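Local coordinates for protein hydroquinone dioxygenase large subunit (PDB 4ZXA) that probably opens the aromatic ring of hydroquinone as the large subunit of a two-subunit, iron(II)-dependent 1,2-dioxygenase with a cupin fold, at residues 29-40 and 128-138. Residues are numbered along the deposited sequence; the frame is centred on the assembly and turned at random.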
ATOM      1  N   TYR E  29      -9.864 -16.180 -13.678  1.00 29.24           N
ATOM      2  CA  TYR E  29      -9.007 -15.257 -14.411  1.00 28.84           C
ATOM      3  C   TYR E  29      -8.010 -15.994 -15.296  1.00 29.41           C
ATOM      4  O   TYR E  29      -7.634 -17.122 -15.015  1.00 29.31           O
ATOM      5  CB  TYR E  29      -8.231 -14.339 -13.455  1.00 27.39           C
ATOM      6  CG  TYR E  29      -9.072 -13.507 -12.498  1.00 28.38           C
ATOM      7  CD1 TYR E  29      -9.889 -12.483 -12.964  1.00 29.35           C
ATOM      8  CD2 TYR E  29      -9.014 -13.719 -11.124  1.00 30.43           C
ATOM      9  CE1 TYR E  29     -10.644 -11.713 -12.091  1.00 25.31           C
ATOM     10  CE2 TYR E  29      -9.767 -12.952 -10.247  1.00 27.94           C
ATOM     11  CZ  TYR E  29     -10.577 -11.952 -10.740  1.00 27.09           C
ATOM     12  OH  TYR E  29     -11.332 -11.196  -9.873  1.00 29.71           O
ATOM     13  N   ARG E  30      -7.566 -15.320 -16.347  1.00 29.16           N
ATOM     14  CA  ARG E  30      -6.526 -15.824 -17.232  1.00 31.12           C
ATOM     15  C   ARG E  30      -5.150 -15.338 -16.792  1.00 28.11           C
ATOM     16  O   ARG E  30      -4.987 -14.191 -16.404  1.00 32.19           O
ATOM     17  CB  ARG E  30      -6.764 -15.299 -18.648  1.00 33.43           C
ATOM     18  CG  ARG E  30      -8.141 -15.549 -19.222  1.00 34.96           C
ATOM     19  CD  ARG E  30      -8.255 -14.908 -20.600  1.00 31.77           C
ATOM     20  NE  ARG E  30      -9.527 -15.220 -21.237  1.00 35.24           N
ATOM     21  CZ  ARG E  30      -9.733 -16.307 -21.972  1.00 41.09           C
ATOM     22  NH1 ARG E  30      -8.748 -17.176 -22.155  1.00 35.42           N
ATOM     23  NH2 ARG E  30     -10.918 -16.528 -22.524  1.00 42.08           N
ATOM     24  N   SER E  31      -4.149 -16.192 -16.879  1.00 28.69           N
ATOM     25  CA  SER E  31      -2.781 -15.732 -16.694  1.00 31.74           C
ATOM     26  C   SER E  31      -2.260 -15.252 -18.042  1.00 28.63           C
ATOM     27  O   SER E  31      -2.801 -15.613 -19.074  1.00 28.24           O
ATOM     28  CB  SER E  31      -1.893 -16.855 -16.148  1.00 31.49           C
ATOM     29  OG  SER E  31      -1.910 -17.974 -17.020  1.00 36.98           O
ATOM     30  N   PHE E  32      -1.216 -14.432 -18.036  1.00 32.62           N
ATOM     31  CA  PHE E  32      -0.661 -13.905 -19.280  1.00 29.66           C
ATOM     32  C   PHE E  32       0.852 -14.088 -19.338  1.00 28.83           C
ATOM     33  O   PHE E  32       1.542 -14.105 -18.315  1.00 28.09           O
ATOM     34  CB  PHE E  32      -1.037 -12.426 -19.484  1.00 25.60           C
ATOM     35  CG  PHE E  32      -2.501 -12.199 -19.766  1.00 27.28           C
ATOM     36  CD1 PHE E  32      -3.422 -12.107 -18.730  1.00 28.35           C
ATOM     37  CD2 PHE E  32      -2.961 -12.088 -21.065  1.00 25.43           C
ATOM     38  CE1 PHE E  32      -4.776 -11.903 -18.990  1.00 25.70           C
ATOM     39  CE2 PHE E  32      -4.306 -11.878 -21.329  1.00 26.13           C
ATOM     40  CZ  PHE E  32      -5.215 -11.785 -20.293  1.00 24.69           C
ATOM     41  N   GLN E  33       1.356 -14.231 -20.555  1.00 27.13           N
ATOM     42  CA  GLN E  33       2.779 -14.356 -20.786  1.00 26.16           C
ATOM     43  C   GLN E  33       3.234 -13.185 -21.635  1.00 32.14           C
ATOM     44  O   GLN E  33       2.596 -12.832 -22.635  1.00 32.23           O
ATOM     45  CB  GLN E  33       3.093 -15.667 -21.515  1.00 32.08           C
ATOM     46  CG  GLN E  33       4.585 -15.979 -21.612  1.00 31.89           C
ATOM     47  CD  GLN E  33       5.127 -16.550 -20.317  1.00 32.83           C
ATOM     48  OE1 GLN E  33       4.397 -17.204 -19.574  1.00 41.55           O
ATOM     49  NE2 GLN E  33       6.399 -16.293 -20.028  1.00 31.26           N
ATOM     50  N   LEU E  34       4.339 -12.576 -21.232  1.00 29.96           N
ATOM     51  CA  LEU E  34       4.924 -11.491 -21.997  1.00 27.01           C
ATOM     52  C   LEU E  34       6.408 -11.728 -21.932  1.00 28.04           C
ATOM     53  O   LEU E  34       7.015 -11.568 -20.878  1.00 30.34           O
ATOM     54  CB  LEU E  34       4.555 -10.141 -21.381  1.00 27.12           C
ATOM     55  CG  LEU E  34       5.041  -8.877 -22.087  1.00 31.18           C
ATOM     56  CD1 LEU E  34       4.643  -8.903 -23.556  1.00 33.49           C
ATOM     57  CD2 LEU E  34       4.476  -7.637 -21.404  1.00 30.83           C
ATOM     58  N   GLY E  35       6.993 -12.146 -23.052  1.00 34.54           N
ATOM     59  CA  GLY E  35       8.371 -12.592 -23.053  1.00 25.70           C
ATOM     60  C   GLY E  35       8.528 -13.533 -21.884  1.00 28.81           C
ATOM     61  O   GLY E  35       7.774 -14.487 -21.745  1.00 37.53           O
ATOM     62  N   ALA E  36       9.479 -13.250 -21.010  1.00 28.53           N
ATOM     63  CA  ALA E  36       9.785 -14.178 -19.934  1.00 32.58           C
ATOM     64  C   ALA E  36       8.972 -13.921 -18.675  1.00 33.29           C
ATOM     65  O   ALA E  36       9.168 -14.615 -17.671  1.00 33.75           O
ATOM     66  CB  ALA E  36      11.286 -14.159 -19.618  1.00 30.24           C
ATOM     67  N   PHE E  37       8.076 -12.933 -18.722  1.00 26.51           N
ATOM     68  CA  PHE E  37       7.241 -12.596 -17.567  1.00 28.22           C
ATOM     69  C   PHE E  37       5.959 -13.412 -17.573  1.00 25.73           C
ATOM     70  O   PHE E  37       5.363 -13.637 -18.615  1.00 30.49           O
ATOM     71  CB  PHE E  37       6.850 -11.101 -17.560  1.00 28.26           C
ATOM     72  CG  PHE E  37       7.964 -10.172 -17.192  1.00 22.72           C
ATOM     73  CD1 PHE E  37       8.330 -10.002 -15.879  1.00 24.90           C
ATOM     74  CD2 PHE E  37       8.635  -9.455 -18.161  1.00 24.02           C
ATOM     75  CE1 PHE E  37       9.357  -9.139 -15.532  1.00 22.31           C
ATOM     76  CE2 PHE E  37       9.658  -8.600 -17.820  1.00 25.70           C
ATOM     77  CZ  PHE E  37      10.017  -8.445 -16.500  1.00 23.44           C
ATOM     78  N   GLU E  38       5.512 -13.818 -16.397  1.00 27.38           N
ATOM     79  CA  GLU E  38       4.191 -14.395 -16.266  1.00 30.84           C
ATOM     80  C   GLU E  38       3.347 -13.535 -15.348  1.00 32.80           C
ATOM     81  O   GLU E  38       3.714 -13.287 -14.195  1.00 30.45           O
ATOM     82  CB  GLU E  38       4.264 -15.805 -15.695  1.00 33.83           C
ATOM     83  CG  GLU E  38       3.443 -16.799 -16.476  1.00 42.82           C
ATOM     84  CD  GLU E  38       2.590 -17.682 -15.596  1.00 51.74           C
ATOM     85  OE1 GLU E  38       2.324 -17.300 -14.430  1.00 53.24           O
ATOM     86  OE2 GLU E  38       2.184 -18.765 -16.078  1.00 61.16           O
ATOM     87  N   LEU E  39       2.214 -13.086 -15.867  1.00 28.82           N
ATOM     88  CA  LEU E  39       1.281 -12.298 -15.084  1.00 32.51           C
ATOM     89  C   LEU E  39      -0.023 -13.058 -14.781  1.00 32.92           C
ATOM     90  O   LEU E  39      -0.756 -13.445 -15.703  1.00 27.80           O
ATOM     91  CB  LEU E  39       0.981 -10.986 -15.813  1.00 30.53           C
ATOM     92  CG  LEU E  39       2.247 -10.185 -16.112  1.00 32.94           C
ATOM     93  CD1 LEU E  39       2.769 -10.487 -17.501  1.00 29.79           C
ATOM     94  CD2 LEU E  39       1.968  -8.692 -15.947  1.00 32.17           C
ATOM     95  N   SER E  40      -0.307 -13.262 -13.493  1.00 26.26           N
ATOM     96  CA  SER E  40      -1.567 -13.874 -13.082  1.00 25.83           C
ATOM     97  C   SER E  40      -2.139 -13.126 -11.896  1.00 26.48           C
ATOM     98  O   SER E  40      -1.423 -12.386 -11.229  1.00 29.20           O
ATOM     99  CB  SER E  40      -1.348 -15.327 -12.683  1.00 28.51           C
ATOM    100  OG  SER E  40      -0.639 -15.395 -11.462  1.00 28.56           O
ATOM    101  N   THR E 128      -1.082  -6.655 -24.671  1.00 29.73           N
ATOM    102  CA  THR E 128      -1.096  -7.498 -23.487  1.00 30.25           C
ATOM    103  C   THR E 128      -1.707  -6.764 -22.298  1.00 28.63           C
ATOM    104  O   THR E 128      -2.578  -7.305 -21.613  1.00 31.07           O
ATOM    105  CB  THR E 128       0.317  -7.979 -23.117  1.00 32.75           C
ATOM    106  OG1 THR E 128       0.935  -8.566 -24.266  1.00 32.60           O
ATOM    107  CG2 THR E 128       0.260  -8.994 -21.984  1.00 24.45           C
ATOM    108  N   PHE E 129      -1.261  -5.533 -22.054  1.00 27.20           N
ATOM    109  CA  PHE E 129      -1.792  -4.761 -20.923  1.00 28.53           C
ATOM    110  C   PHE E 129      -3.300  -4.490 -21.020  1.00 25.04           C
ATOM    111  O   PHE E 129      -4.026  -4.637 -20.037  1.00 23.60           O
ATOM    112  CB  PHE E 129      -1.017  -3.450 -20.721  1.00 24.25           C
ATOM    113  CG  PHE E 129       0.262  -3.606 -19.945  1.00 24.22           C
ATOM    114  CD1 PHE E 129       0.886  -4.849 -19.836  1.00 28.65           C
ATOM    115  CD2 PHE E 129       0.832  -2.515 -19.307  1.00 22.10           C
ATOM    116  CE1 PHE E 129       2.066  -4.992 -19.115  1.00 23.65           C
ATOM    117  CE2 PHE E 129       2.009  -2.640 -18.583  1.00 24.32           C
ATOM    118  CZ  PHE E 129       2.632  -3.878 -18.489  1.00 29.41           C
ATOM    119  N   LYS E 130      -3.775  -4.088 -22.194  1.00 26.63           N
ATOM    120  CA  LYS E 130      -5.210  -3.839 -22.362  1.00 22.20           C
ATOM    121  C   LYS E 130      -5.981  -5.111 -22.083  1.00 28.38           C
ATOM    122  O   LYS E 130      -7.055  -5.081 -21.495  1.00 25.14           O
ATOM    123  CB  LYS E 130      -5.515  -3.343 -23.771  1.00 30.57           C
ATOM    124  CG  LYS E 130      -4.990  -1.935 -24.052  1.00 36.26           C
ATOM    125  CD  LYS E 130      -5.649  -1.323 -25.275  1.00 33.52           C
ATOM    126  CE  LYS E 130      -5.221   0.121 -25.452  1.00 42.19           C
ATOM    127  NZ  LYS E 130      -6.086   0.873 -26.413  1.00 52.32           N
ATOM    128  N   ALA E 131      -5.407  -6.237 -22.502  1.00 30.33           N
ATOM    129  CA  ALA E 131      -6.048  -7.529 -22.328  1.00 26.80           C
ATOM    130  C   ALA E 131      -6.088  -7.912 -20.851  1.00 27.66           C
ATOM    131  O   ALA E 131      -7.058  -8.534 -20.382  1.00 29.48           O
ATOM    132  CB  ALA E 131      -5.330  -8.607 -23.156  1.00 27.40           C
ATOM    133  N   ILE E 132      -5.045  -7.538 -20.114  1.00 26.21           N
ATOM    134  CA  ILE E 132      -5.017  -7.802 -18.678  1.00 25.34           C
ATOM    135  C   ILE E 132      -6.091  -6.982 -17.942  1.00 27.97           C
ATOM    136  O   ILE E 132      -6.862  -7.531 -17.150  1.00 27.69           O
ATOM    137  CB  ILE E 132      -3.612  -7.577 -18.072  1.00 28.68           C
ATOM    138  CG1 ILE E 132      -2.628  -8.624 -18.604  1.00 23.45           C
ATOM    139  CG2 ILE E 132      -3.662  -7.644 -16.544  1.00 25.58           C
ATOM    140  CD1 ILE E 132      -1.191  -8.301 -18.325  1.00 24.22           C
ATOM    141  N   LEU E 133      -6.159  -5.681 -18.216  1.00 26.45           N
ATOM    142  CA  LEU E 133      -7.193  -4.843 -17.610  1.00 28.36           C
ATOM    143  C   LEU E 133      -8.574  -5.423 -17.892  1.00 29.64           C
ATOM    144  O   LEU E 133      -9.397  -5.565 -16.989  1.00 28.58           O
ATOM    145  CB  LEU E 133      -7.123  -3.396 -18.116  1.00 21.04           C
ATOM    146  CG  LEU E 133      -5.933  -2.532 -17.709  1.00 24.97           C
ATOM    147  CD1 LEU E 133      -5.883  -1.263 -18.575  1.00 27.60           C
ATOM    148  CD2 LEU E 133      -6.010  -2.186 -16.224  1.00 23.98           C
ATOM    149  N   ARG E 134      -8.820  -5.755 -19.152  1.00 31.50           N
ATOM    150  CA  ARG E 134     -10.108  -6.298 -19.554  1.00 29.74           C
ATOM    151  C   ARG E 134     -10.453  -7.499 -18.696  1.00 27.47           C
ATOM    152  O   ARG E 134     -11.539  -7.576 -18.126  1.00 30.38           O
ATOM    153  CB  ARG E 134     -10.089  -6.686 -21.036  1.00 33.62           C
ATOM    154  CG  ARG E 134     -11.464  -6.957 -21.636  1.00 41.68           C
ATOM    155  CD  ARG E 134     -11.377  -7.255 -23.139  1.00 57.96           C
ATOM    156  NE  ARG E 134     -12.704  -7.413 -23.739  1.00 64.63           N
ATOM    157  CZ  ARG E 134     -13.247  -6.566 -24.615  1.00 61.14           C
ATOM    158  NH1 ARG E 134     -12.580  -5.489 -25.031  1.00 48.36           N
ATOM    159  NH2 ARG E 134     -14.464  -6.804 -25.088  1.00 61.11           N
ATOM    160  N   ASP E 135      -9.514  -8.432 -18.583  1.00 31.70           N
ATOM    161  CA  ASP E 135      -9.789  -9.670 -17.877  1.00 24.07           C
ATOM    162  C   ASP E 135      -9.853  -9.519 -16.343  1.00 28.93           C
ATOM    163  O   ASP E 135     -10.707 -10.123 -15.700  1.00 26.66           O
ATOM    164  CB  ASP E 135      -8.796 -10.753 -18.292  1.00 27.70           C
ATOM    165  CG  ASP E 135      -9.176 -12.128 -17.747  1.00 33.01           C
ATOM    166  OD1 ASP E 135     -10.168 -12.708 -18.241  1.00 30.99           O
ATOM    167  OD2 ASP E 135      -8.490 -12.622 -16.822  1.00 27.90           O
ATOM    168  N   TRP E 136      -8.970  -8.711 -15.758  1.00 27.25           N
ATOM    169  CA  TRP E 136      -8.871  -8.641 -14.298  1.00 27.93           C
ATOM    170  C   TRP E 136      -9.764  -7.573 -13.652  1.00 31.87           C
ATOM    171  O   TRP E 136      -9.888  -7.510 -12.415  1.00 27.17           O
ATOM    172  CB  TRP E 136      -7.417  -8.439 -13.862  1.00 30.43           C
ATOM    173  CG  TRP E 136      -6.508  -9.554 -14.278  1.00 31.97           C
ATOM    174  CD1 TRP E 136      -6.852 -10.678 -14.967  1.00 24.05           C
ATOM    175  CD2 TRP E 136      -5.102  -9.653 -14.024  1.00 29.43           C
ATOM    176  NE1 TRP E 136      -5.752 -11.468 -15.158  1.00 25.89           N
ATOM    177  CE2 TRP E 136      -4.662 -10.860 -14.591  1.00 27.55           C
ATOM    178  CE3 TRP E 136      -4.178  -8.834 -13.367  1.00 23.97           C
ATOM    179  CZ2 TRP E 136      -3.334 -11.274 -14.528  1.00 24.80           C
ATOM    180  CZ3 TRP E 136      -2.859  -9.246 -13.306  1.00 25.81           C
ATOM    181  CH2 TRP E 136      -2.450 -10.452 -13.880  1.00 23.98           C
ATOM    182  N   THR E 137     -10.386  -6.742 -14.480  1.00 21.51           N
ATOM    183  CA  THR E 137     -11.280  -5.729 -13.954  1.00 26.39           C
ATOM    184  C   THR E 137     -12.738  -6.177 -13.988  1.00 27.82           C
ATOM    185  O   THR E 137     -13.351  -6.257 -15.044  1.00 31.78           O
ATOM    186  CB  THR E 137     -11.141  -4.401 -14.699  1.00 25.49           C
ATOM    187  OG1 THR E 137      -9.759  -4.018 -14.739  1.00 22.20           O
ATOM    188  CG2 THR E 137     -11.956  -3.324 -13.995  1.00 28.03           C
ATOM    189  N   ASN E 138     -13.279  -6.446 -12.810  1.00 23.81           N
ATOM    190  CA  ASN E 138     -14.648  -6.880 -12.655  1.00 27.04           C
ATOM    191  C   ASN E 138     -15.584  -5.708 -12.781  1.00 28.65           C
ATOM    192  O   ASN E 138     -15.149  -4.564 -12.720  1.00 31.14           O
ATOM    193  CB  ASN E 138     -14.818  -7.530 -11.287  1.00 28.62           C
ATOM    194  CG  ASN E 138     -13.892  -8.702 -11.098  1.00 28.67           C
ATOM    195  OD1 ASN E 138     -13.692  -9.497 -12.021  1.00 30.39           O
ATOM    196  ND2 ASN E 138     -13.294  -8.804  -9.913  1.00 29.60           N
TER
HETATM  197  O   HOH W   1       1.361 -11.461 -24.572  1.00 35.69           O
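F32 lays one ring face on I132 of helix 128-136, with A131 at the CE2 rim and W136 NE1 at the edge. I132 CG1 sits 3.6 Å from F32 CD1, a CH-pi contact, while the small A131 lets its CB come within 3.9 Å of F32 CE2. I132 reaches on with CD1 to L39 CD2, and L34 touches T128 and F129. The scaffold is a beta hairpin, strands 32-34 and 37-40 joined by a type II' turn in which G35 takes a positive phi; strand 32-34 runs nearly antiparallel to the helix, away from the metal site. At the other end the indole of W136 slides its six-membered ring against the S40 backbone and L39 CB, while its NE1 gives a hydrogen bond of 3.1 Å to R30 O, in plane with both groups. Without the indole, as with an alanine here, R30 O would probably lose this donor and a gap would open beside F32 and Y29. D135, its CG turned anti to the backbone N (chi1 -171°), suits its place as a carboxylate: OD2 accepts from R30 N, 2.9 Å away. N138's carboxamide serves two partners, ND2 donating to Y29 OH (3.1 Å), itself bonded to G155 O, and OD1 bonding N158 N.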